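Local coordinates for protein ribokinase (Cryptococcus neoformans var. grubii serotype A, PDB 6XK2) that probably phosphorylates D-ribose at O-5 with ATP and magnesium, feeding ribose 5-phosphate into nucleotide and amino-acid synthesis or the pentose phosphate pathway, at residues Ser20-Glu25 with Gly102-Gln107; Ser168-Ser173 with Ser190-Asn195. One frame throughout, in Å; residues are numbered along the deposited sequence.

How the contacts relate
Contact 1 closes along the chain before contact 2 opens, and the two lie in different sheets of one pfkB-family kinase chain. Residues 20-25 and 102-107 are the central pair of the four-stranded sheet, the lid of the ribokinase fold, whereas 168-173 and 190-195 are neighbours within the nine-stranded sheet of the large alpha/beta domain. Their centres are 21 Å apart and their nearest atoms about 6 Å, without touching. Both pairs are parallel, with strand axes 19° and 22° apart. Contact 1 holds predicted ribose-binding residues; contact 2 ends at Asn195 beside the bound ADP, which is consistent with contact 1 bordering the sugar side and contact 2 the nucleotide side of the active site.

Contact 1 of 2, residues Ser20-Glu25 with Gly102-Gln107; sequences SVNIDE and GRAVIQ. With EDO (1,2-ethanediol), chain F.
Glu25 reaches over the sheet face that also carries Ile23, Arg103 and Val105, and its carboxylate meets the guanidinium of Arg103. The evidence for a salt bridge is Glu25 OE1 to Arg103 NH2 at 2.7 Å, with NH2 on the syn side of OE1 and 22° out of the carboxylate plane. The two flat groups are nearly perpendicular, 85° apart, so one oxygen rather than the whole carboxylate makes the contact. Arg103 gets there by a bend at chi3 (34°), while Glu25 runs extended beyond CG. Both belong to a wider charge network across the dimer interface: Glu25 OE2 binds Arg103 of the second subunit, and Arg103 NH1 binds Glu25 of that subunit.

Beneath these side chains the backbones form a parallel beta pair at the middle of the four-stranded lid of the ribokinase fold. Ile23 N donates to Gly102 O at 2.8 Å and Ala104 N to Ile23 O at 3.2 Å; Glu25 N to Ala104 O and Ile106 N to Glu25 O continue the pattern. Where the bonded pairing begins, a water accepts from Gly102 N (3.0 Å) and lies 2.7 Å from Val21 O.

On the face toward the predicted sugar site, Asp24 OD1 lies against Ala104 CB at 3.3 Å, and Ile106 CD1 packs on Asp24 CB at 3.8 Å. Asp24 OD1 also accepts a hydrogen bond from O2 of an ethanediol at 2.8 Å; this diol, probably from the crystallisation liquor, is bonded as well to Glu146, which, like Asp24, is a predicted substrate-binding residue.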
ATOM      1  N   SER A  20      19.976  -1.265   1.274  1.00 38.59           N
ATOM      2  CA  SER A  20      18.787  -0.818   0.586  1.00 40.60           C
ATOM      3  C   SER A  20      18.459   0.624   0.938  1.00 41.59           C
ATOM      4  O   SER A  20      18.819   1.128   2.008  1.00 37.89           O
ATOM      5  CB  SER A  20      17.611  -1.688   0.984  1.00 41.63           C
ATOM      6  OG  SER A  20      17.599  -1.817   2.402  1.00 37.57           O
ATOM      7  N   VAL A  21      17.754   1.275   0.019  1.00 42.28           N
ATOM      8  CA  VAL A  21      17.032   2.513   0.294  1.00 43.76           C
ATOM      9  C   VAL A  21      15.575   2.293  -0.080  1.00 42.05           C
ATOM     10  O   VAL A  21      15.278   1.789  -1.169  1.00 39.27           O
ATOM     11  CB  VAL A  21      17.630   3.711  -0.473  1.00 44.82           C
ATOM     12  CG1 VAL A  21      16.878   4.984  -0.121  1.00 43.22           C
ATOM     13  CG2 VAL A  21      19.130   3.839  -0.185  1.00 40.04           C
ATOM     14  N   ASN A  22      14.675   2.645   0.832  1.00 43.87           N
ATOM     15  CA  ASN A  22      13.242   2.476   0.623  1.00 43.51           C
ATOM     16  C   ASN A  22      12.515   3.784   0.872  1.00 44.63           C
ATOM     17  O   ASN A  22      12.888   4.581   1.739  1.00 46.16           O
ATOM     18  CB  ASN A  22      12.603   1.429   1.551  1.00 41.88           C
ATOM     19  CG  ASN A  22      12.972   0.008   1.178  1.00 43.37           C
ATOM     20  OD1 ASN A  22      13.307  -0.288   0.025  1.00 42.89           O
ATOM     21  ND2 ASN A  22      12.909  -0.885   2.160  1.00 44.22           N
ATOM     22  N   ILE A  23      11.434   3.971   0.136  1.00 44.65           N
ATOM     23  CA  ILE A  23      10.393   4.909   0.528  1.00 44.83           C
ATOM     24  C   ILE A  23       9.356   4.078   1.282  1.00 44.49           C
ATOM     25  O   ILE A  23       8.754   3.155   0.721  1.00 43.50           O
ATOM     26  CB  ILE A  23       9.798   5.627  -0.690  1.00 46.50           C
ATOM     27  CG1 ILE A  23      10.891   6.458  -1.371  1.00 43.75           C
ATOM     28  CG2 ILE A  23       8.623   6.520  -0.293  1.00 43.94           C
ATOM     29  CD1 ILE A  23      10.468   7.079  -2.684  1.00 47.71           C
ATOM     30  N   ASP A  24       9.226   4.334   2.581  1.00 44.10           N
ATOM     31  CA  ASP A  24       8.322   3.573   3.434  1.00 43.21           C
ATOM     32  C   ASP A  24       6.940   4.221   3.426  1.00 48.44           C
ATOM     33  O   ASP A  24       6.796   5.427   3.676  1.00 44.70           O
ATOM     34  CB  ASP A  24       8.839   3.509   4.870  1.00 43.27           C
ATOM     35  CG  ASP A  24      10.039   2.606   5.040  1.00 49.94           C
ATOM     36  OD1 ASP A  24      10.451   1.914   4.071  1.00 51.01           O
ATOM     37  OD2 ASP A  24      10.577   2.582   6.174  1.00 50.91           O
ATOM     38  N   GLU A  25       5.919   3.412   3.202  1.00 49.87           N
ATOM     39  CA  GLU A  25       4.544   3.879   3.286  1.00 44.72           C
ATOM     40  C   GLU A  25       3.869   3.151   4.438  1.00 47.20           C
ATOM     41  O   GLU A  25       3.589   1.951   4.341  1.00 45.76           O
ATOM     42  CB  GLU A  25       3.829   3.643   1.963  1.00 45.05           C
ATOM     43  CG  GLU A  25       4.127   4.727   0.941  1.00 51.98           C
ATOM     44  CD  GLU A  25       3.563   4.419  -0.439  1.00 57.90           C
ATOM     45  OE1 GLU A  25       3.386   3.214  -0.733  1.00 57.83           O
ATOM     46  OE2 GLU A  25       3.334   5.366  -1.240  1.00 55.65           O
ATOM     47  N   GLY A 102      13.148   1.644  -4.192  1.00 47.93           N
ATOM     48  CA  GLY A 102      12.490   0.544  -3.517  1.00 45.74           C
ATOM     49  C   GLY A 102      11.462   1.046  -2.520  1.00 44.94           C
ATOM     50  O   GLY A 102      11.556   2.161  -2.001  1.00 42.86           O
ATOM     51  N   ARG A 103      10.459   0.211  -2.264  1.00 44.25           N
ATOM     52  CA  ARG A 103       9.336   0.589  -1.427  1.00 45.82           C
ATOM     53  C   ARG A 103       9.072  -0.479  -0.383  1.00 46.15           C
ATOM     54  O   ARG A 103       9.287  -1.672  -0.614  1.00 46.46           O
ATOM     55  CB  ARG A 103       8.065   0.808  -2.262  1.00 43.75           C
ATOM     56  CG  ARG A 103       8.286   1.733  -3.440  1.00 46.65           C
ATOM     57  CD  ARG A 103       7.025   2.011  -4.222  1.00 46.83           C
ATOM     58  NE  ARG A 103       5.820   2.051  -3.402  1.00 48.25           N
ATOM     59  CZ  ARG A 103       4.608   1.813  -3.888  1.00 48.63           C
ATOM     60  NH1 ARG A 103       4.470   1.515  -5.169  1.00 49.05           N
ATOM     61  NH2 ARG A 103       3.540   1.868  -3.106  1.00 47.61           N
ATOM     62  N   ALA A 104       8.610  -0.027   0.772  1.00 45.37           N
ATOM     63  CA  ALA A 104       8.022  -0.884   1.784  1.00 45.58           C
ATOM     64  C   ALA A 104       6.582  -0.423   1.994  1.00 50.14           C
ATOM     65  O   ALA A 104       6.341   0.748   2.331  1.00 45.64           O
ATOM     66  CB  ALA A 104       8.819  -0.825   3.084  1.00 44.61           C
ATOM     67  N   VAL A 105       5.632  -1.323   1.746  1.00 46.00           N
ATOM     68  CA  VAL A 105       4.236  -1.096   2.094  1.00 46.06           C
ATOM     69  C   VAL A 105       4.014  -1.734   3.460  1.00 50.70           C
ATOM     70  O   VAL A 105       3.998  -2.964   3.590  1.00 51.12           O
ATOM     71  CB  VAL A 105       3.289  -1.680   1.039  1.00 50.31           C
ATOM     72  CG1 VAL A 105       1.824  -1.394   1.417  1.00 45.34           C
ATOM     73  CG2 VAL A 105       3.623  -1.105  -0.336  1.00 48.52           C
ATOM     74  N   ILE A 106       3.840  -0.906   4.482  1.00 48.66           N
ATOM     75  CA  ILE A 106       3.804  -1.370   5.859  1.00 51.95           C
ATOM     76  C   ILE A 106       2.411  -1.140   6.421  1.00 56.47           C
ATOM     77  O   ILE A 106       1.918  -0.005   6.447  1.00 52.79           O
ATOM     78  CB  ILE A 106       4.869  -0.675   6.719  1.00 52.53           C
ATOM     79  CG1 ILE A 106       6.249  -0.839   6.069  1.00 52.82           C
ATOM     80  CG2 ILE A 106       4.841  -1.230   8.131  1.00 53.65           C
ATOM     81  CD1 ILE A 106       7.114   0.403   6.104  1.00 49.54           C
ATOM     82  N   GLN A 107       1.793  -2.216   6.890  1.00 57.75           N
ATOM     83  CA  GLN A 107       0.566  -2.130   7.661  1.00 60.79           C
ATOM     84  C   GLN A 107       0.950  -1.914   9.117  1.00 64.63           C
ATOM     85  O   GLN A 107       1.518  -2.805   9.750  1.00 66.52           O
ATOM     86  CB  GLN A 107      -0.272  -3.395   7.509  1.00 61.59           C
ATOM     87  CG  GLN A 107      -0.639  -3.760   6.093  1.00 58.42           C
ATOM     88  CD  GLN A 107      -1.427  -5.048   6.042  1.00 61.54           C
ATOM     89  OE1 GLN A 107      -2.456  -5.183   6.698  1.00 67.17           O
ATOM     90  NE2 GLN A 107      -0.948  -6.003   5.261  1.00 60.60           N
TER
HETATM   91  C1  EDO F 402      11.884  -2.210   6.018  1.00 50.21           C
HETATM   92  O1  EDO F 402      13.304  -2.146   5.883  1.00 50.32           O
HETATM   93  C2  EDO F 402      11.374  -0.779   5.901  1.00 51.98           C
HETATM   94  O2  EDO F 402      12.163  -0.103   4.913  1.00 49.49           O
HETATM   95  O   HOH W   1      16.052   2.208  -3.677  1.00 46.55           O

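Contact 2 of 2, residues Ser168-Ser173 with Ser190-Asn195; sequences SVFNPS and SWLIVN. With ADP (adenosine-5'-diphosphate), chain E.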
ATOM      1  N   SER A 168      33.094  -7.200   9.749  1.00 45.28           N
ATOM      2  CA  SER A 168      31.856  -7.173   8.996  1.00 44.21           C
ATOM      3  C   SER A 168      30.707  -7.644   9.880  1.00 46.10           C
ATOM      4  O   SER A 168      30.838  -8.633  10.616  1.00 47.13           O
ATOM      5  CB  SER A 168      31.987  -8.000   7.719  1.00 43.01           C
ATOM      6  OG  SER A 168      32.341  -9.319   8.034  1.00 56.39           O
ATOM      7  N   VAL A 169      29.601  -6.900   9.815  1.00 41.91           N
ATOM      8  CA  VAL A 169      28.422  -7.043  10.661  1.00 44.79           C
ATOM      9  C   VAL A 169      27.226  -7.347   9.767  1.00 43.94           C
ATOM     10  O   VAL A 169      27.064  -6.724   8.714  1.00 41.30           O
ATOM     11  CB  VAL A 169      28.180  -5.746  11.467  1.00 43.19           C
ATOM     12  CG1 VAL A 169      27.034  -5.919  12.434  1.00 38.51           C
ATOM     13  CG2 VAL A 169      29.473  -5.319  12.192  1.00 39.00           C
ATOM     14  N   PHE A 170      26.394  -8.303  10.178  1.00 42.18           N
ATOM     15  CA  PHE A 170      25.307  -8.795   9.338  1.00 44.08           C
ATOM     16  C   PHE A 170      23.982  -8.769  10.096  1.00 43.92           C
ATOM     17  O   PHE A 170      23.894  -9.258  11.229  1.00 42.98           O
ATOM     18  CB  PHE A 170      25.631 -10.208   8.842  1.00 42.26           C
ATOM     19  CG  PHE A 170      24.582 -10.813   7.959  1.00 44.48           C
ATOM     20  CD1 PHE A 170      23.981 -10.071   6.945  1.00 44.16           C
ATOM     21  CD2 PHE A 170      24.243 -12.154   8.090  1.00 48.27           C
ATOM     22  CE1 PHE A 170      23.025 -10.642   6.111  1.00 42.65           C
ATOM     23  CE2 PHE A 170      23.285 -12.734   7.256  1.00 50.72           C
ATOM     24  CZ  PHE A 170      22.678 -11.974   6.267  1.00 47.48           C
ATOM     25  N   ASN A 171      22.957  -8.187   9.474  1.00 43.57           N
ATOM     26  CA  ASN A 171      21.605  -8.158  10.041  1.00 43.34           C
ATOM     27  C   ASN A 171      20.694  -8.838   9.028  1.00 43.47           C
ATOM     28  O   ASN A 171      20.317  -8.224   8.017  1.00 42.60           O
ATOM     29  CB  ASN A 171      21.157  -6.723  10.334  1.00 41.55           C
ATOM     30  CG  ASN A 171      19.737  -6.637  10.893  1.00 46.37           C
ATOM     31  OD1 ASN A 171      18.947  -5.774  10.504  1.00 47.75           O
ATOM     32  ND2 ASN A 171      19.406  -7.545  11.800  1.00 48.50           N
ATOM     33  N   PRO A 172      20.332 -10.105   9.232  1.00 45.30           N
ATOM     34  CA  PRO A 172      19.637 -10.859   8.155  1.00 48.34           C
ATOM     35  C   PRO A 172      18.156 -10.498   8.028  1.00 45.47           C
ATOM     36  O   PRO A 172      17.246 -11.218   8.409  1.00 47.18           O
ATOM     37  CB  PRO A 172      19.855 -12.316   8.576  1.00 47.98           C
ATOM     38  CG  PRO A 172      19.909 -12.255  10.074  1.00 48.58           C
ATOM     39  CD  PRO A 172      20.585 -10.939  10.420  1.00 46.45           C
ATOM     40  N   SER A 173      17.907  -9.334   7.435  1.00 46.39           N
ATOM     41  CA  SER A 173      16.569  -8.763   7.365  1.00 46.18           C
ATOM     42  C   SER A 173      16.279  -8.329   5.936  1.00 46.67           C
ATOM     43  O   SER A 173      17.016  -7.486   5.383  1.00 45.06           O
ATOM     44  CB  SER A 173      16.460  -7.589   8.336  1.00 46.82           C
ATOM     45  OG  SER A 173      15.158  -7.036   8.324  1.00 48.95           O
ATOM     46  N   SER A 190      32.072 -10.850  11.568  1.00 48.55           N
ATOM     47  CA  SER A 190      32.456 -10.538  12.939  1.00 49.27           C
ATOM     48  C   SER A 190      31.257 -10.569  13.877  1.00 50.93           C
ATOM     49  O   SER A 190      31.349 -11.135  14.971  1.00 50.15           O
ATOM     50  CB  SER A 190      33.147  -9.170  13.016  1.00 50.95           C
ATOM     51  OG  SER A 190      34.315  -9.125  12.202  1.00 54.28           O
ATOM     52  N   TRP A 191      30.121 -10.012  13.440  1.00 49.15           N
ATOM     53  CA  TRP A 191      28.944  -9.838  14.282  1.00 46.25           C
ATOM     54  C   TRP A 191      27.664 -10.183  13.532  1.00 46.50           C
ATOM     55  O   TRP A 191      27.460  -9.764  12.389  1.00 45.53           O
ATOM     56  CB  TRP A 191      28.853  -8.405  14.799  1.00 44.84           C
ATOM     57  CG  TRP A 191      29.829  -8.125  15.860  1.00 47.48           C
ATOM     58  CD1 TRP A 191      31.013  -7.472  15.719  1.00 46.82           C
ATOM     59  CD2 TRP A 191      29.721  -8.475  17.248  1.00 47.47           C
ATOM     60  NE1 TRP A 191      31.652  -7.396  16.928  1.00 49.22           N
ATOM     61  CE2 TRP A 191      30.881  -8.001  17.885  1.00 46.93           C
ATOM     62  CE3 TRP A 191      28.750  -9.132  18.012  1.00 46.44           C
ATOM     63  CZ2 TRP A 191      31.103  -8.162  19.252  1.00 44.24           C
ATOM     64  CZ3 TRP A 191      28.975  -9.295  19.368  1.00 47.15           C
ATOM     65  CH2 TRP A 191      30.142  -8.808  19.974  1.00 45.47           C
ATOM     66  N   LEU A 192      26.802 -10.935  14.198  1.00 45.46           N
ATOM     67  CA  LEU A 192      25.455 -11.209  13.741  1.00 45.19           C
ATOM     68  C   LEU A 192      24.514 -10.470  14.686  1.00 48.16           C
ATOM     69  O   LEU A 192      24.601 -10.650  15.906  1.00 46.52           O
ATOM     70  CB  LEU A 192      25.184 -12.709  13.744  1.00 42.31           C
ATOM     71  CG  LEU A 192      23.752 -13.164  13.475  1.00 49.48           C
ATOM     72  CD1 LEU A 192      23.415 -13.067  11.986  1.00 49.22           C
ATOM     73  CD2 LEU A 192      23.515 -14.557  14.024  1.00 47.75           C
ATOM     74  N   ILE A 193      23.669  -9.598  14.135  1.00 44.12           N
ATOM     75  CA  ILE A 193      22.656  -8.887  14.907  1.00 48.38           C
ATOM     76  C   ILE A 193      21.273  -9.364  14.471  1.00 48.41           C
ATOM     77  O   ILE A 193      20.896  -9.226  13.299  1.00 43.40           O
ATOM     78  CB  ILE A 193      22.766  -7.366  14.744  1.00 48.53           C
ATOM     79  CG1 ILE A 193      24.172  -6.879  15.066  1.00 42.27           C
ATOM     80  CG2 ILE A 193      21.735  -6.673  15.649  1.00 43.06           C
ATOM     81  CD1 ILE A 193      24.336  -5.386  14.830  1.00 40.85           C
ATOM     82  N   VAL A 194      20.496  -9.865  15.433  1.00 48.57           N
ATOM     83  CA  VAL A 194      19.179 -10.431  15.191  1.00 48.20           C
ATOM     84  C   VAL A 194      18.266 -10.094  16.363  1.00 52.27           C
ATOM     85  O   VAL A 194      18.719  -9.699  17.442  1.00 51.52           O
ATOM     86  CB  VAL A 194      19.226 -11.964  15.003  1.00 50.48           C
ATOM     87  CG1 VAL A 194      19.891 -12.317  13.686  1.00 51.90           C
ATOM     88  CG2 VAL A 194      19.919 -12.628  16.194  1.00 46.29           C
ATOM     89  N   ASN A 195      16.960 -10.252  16.140  1.00 51.31           N
ATOM     90  CA  ASN A 195      16.003 -10.276  17.233  1.00 54.99           C
ATOM     91  C   ASN A 195      15.702 -11.735  17.563  1.00 57.02           C
ATOM     92  O   ASN A 195      16.245 -12.649  16.943  1.00 55.72           O
ATOM     93  CB  ASN A 195      14.740  -9.465  16.889  1.00 56.36           C
ATOM     94  CG  ASN A 195      14.064  -9.918  15.597  1.00 55.52           C
ATOM     95  OD1 ASN A 195      13.813 -11.106  15.384  1.00 56.14           O
ATOM     96  ND2 ASN A 195      13.756  -8.959  14.733  1.00 55.96           N
TER
HETATM   97  PB  ADP E 401      13.996  -4.913  16.057  0.80 62.60           P
HETATM   98  O1B ADP E 401      13.205  -6.155  16.522  0.80 62.71           O
HETATM   99  O2B ADP E 401      13.043  -3.907  15.309  0.80 57.14           O
HETATM  100  O3B ADP E 401      15.205  -5.277  15.237  0.80 55.26           O
HETATM  101  PA  ADP E 401      13.893  -4.161  18.891  0.80 54.84           P
HETATM  102  O1A ADP E 401      12.401  -4.199  18.923  0.80 54.09           O
HETATM  103  O2A ADP E 401      14.514  -5.388  19.603  0.80 51.98           O
HETATM  104  O3A ADP E 401      14.398  -4.118  17.380  0.80 52.62           O
HETATM  105  O5' ADP E 401      14.536  -2.782  19.426  0.80 52.16           O
HETATM  106  C5' ADP E 401      15.955  -2.585  19.607  0.80 49.31           C
HETATM  107  C4' ADP E 401      16.194  -1.864  20.910  0.80 48.33           C
HETATM  108  O4' ADP E 401      15.342  -0.702  21.001  0.80 46.41           O
HETATM  109  C3' ADP E 401      15.875  -2.671  22.159  0.80 49.06           C
HETATM  110  O3' ADP E 401      16.942  -3.548  22.485  0.80 49.00           O
HETATM  111  C2' ADP E 401      15.658  -1.567  23.191  0.80 48.87           C
HETATM  112  O2' ADP E 401      16.893  -1.092  23.711  0.80 44.80           O
HETATM  113  C1' ADP E 401      14.934  -0.510  22.346  0.80 48.04           C
HETATM  114  N9  ADP E 401      13.480  -0.632  22.404  0.80 49.51           N
HETATM  115  C8  ADP E 401      12.666  -1.267  21.507  0.80 51.32           C
HETATM  116  N7  ADP E 401      11.400  -1.303  21.864  0.80 49.24           N
HETATM  117  C5  ADP E 401      11.387  -0.639  23.075  0.80 48.48           C
HETATM  118  C6  ADP E 401      10.349  -0.332  23.979  0.80 50.29           C
HETATM  119  N6  ADP E 401       9.072  -0.686  23.789  0.80 52.21           N
HETATM  120  N1  ADP E 401      10.668   0.362  25.094  0.80 47.13           N
HETATM  121  C2  ADP E 401      11.940   0.718  25.287  0.80 48.80           C
HETATM  122  N3  ADP E 401      13.006   0.481  24.516  0.80 52.07           N
HETATM  123  C4  ADP E 401      12.658  -0.204  23.423  0.80 50.71           C
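With CG of Asn171 opposite the backbone N (chi1 179°) and the amide turned to chi2 -137°, ND2 reaches the neighbouring strand and donates to Ile193 O at 2.7 Å. Ile193 O lies close to the amide plane of Asn171, whereas ND2 stands above the Ile193 carbonyl plane, 40° out of it. Ile193 O is also approached by Pro172 CD at 3.4 Å. Phe170 likewise has its CG opposite the backbone N, which brings CD2 alongside Leu192 CD1 at 4.1 Å, the two side chains pointing the same way; one face of its ring lies over Pro172 N.

The backbones run parallel through the register Val169-Trp191 and Phe170-Leu192. Phe170 N donates to Trp191 O and Ile193 N to Phe170 O, each at 2.9 Å. At the start, Ser168 O takes two donors, Ser190 N (2.7 Å) and Trp191 N (3.2 Å), so one carbonyl grips the first two residues of the neighbouring segment. These are adjacent parallel strands of a beta-alpha-beta unit, joined through helix 178-182, in the Rossmann-like sheet of the large domain.

Apolar contacts are made on both faces. Val169 CG1 packs on Ile193 CD1 at 3.6 Å, toward helix 279-292. On the face of Phe170 and Leu192, the Pro172 ring crosses Val194 at about a right angle, CG to CG1 at 3.6 Å.

Past the pairing, Asn195 is the N-cap of helix 196-205: OD1 accepts from Glu198 N, leaving ND2 turned to the ADP beta-phosphate, where its bond to O1B is weak. Anchoring OD1 at the helix start would set the rotation of the Asn195 amide. Asn171, held through both amide ends by Ile193 and Gln55, is consistent with a loop kept in place near Lys51 and the predicted catalytic Asp281.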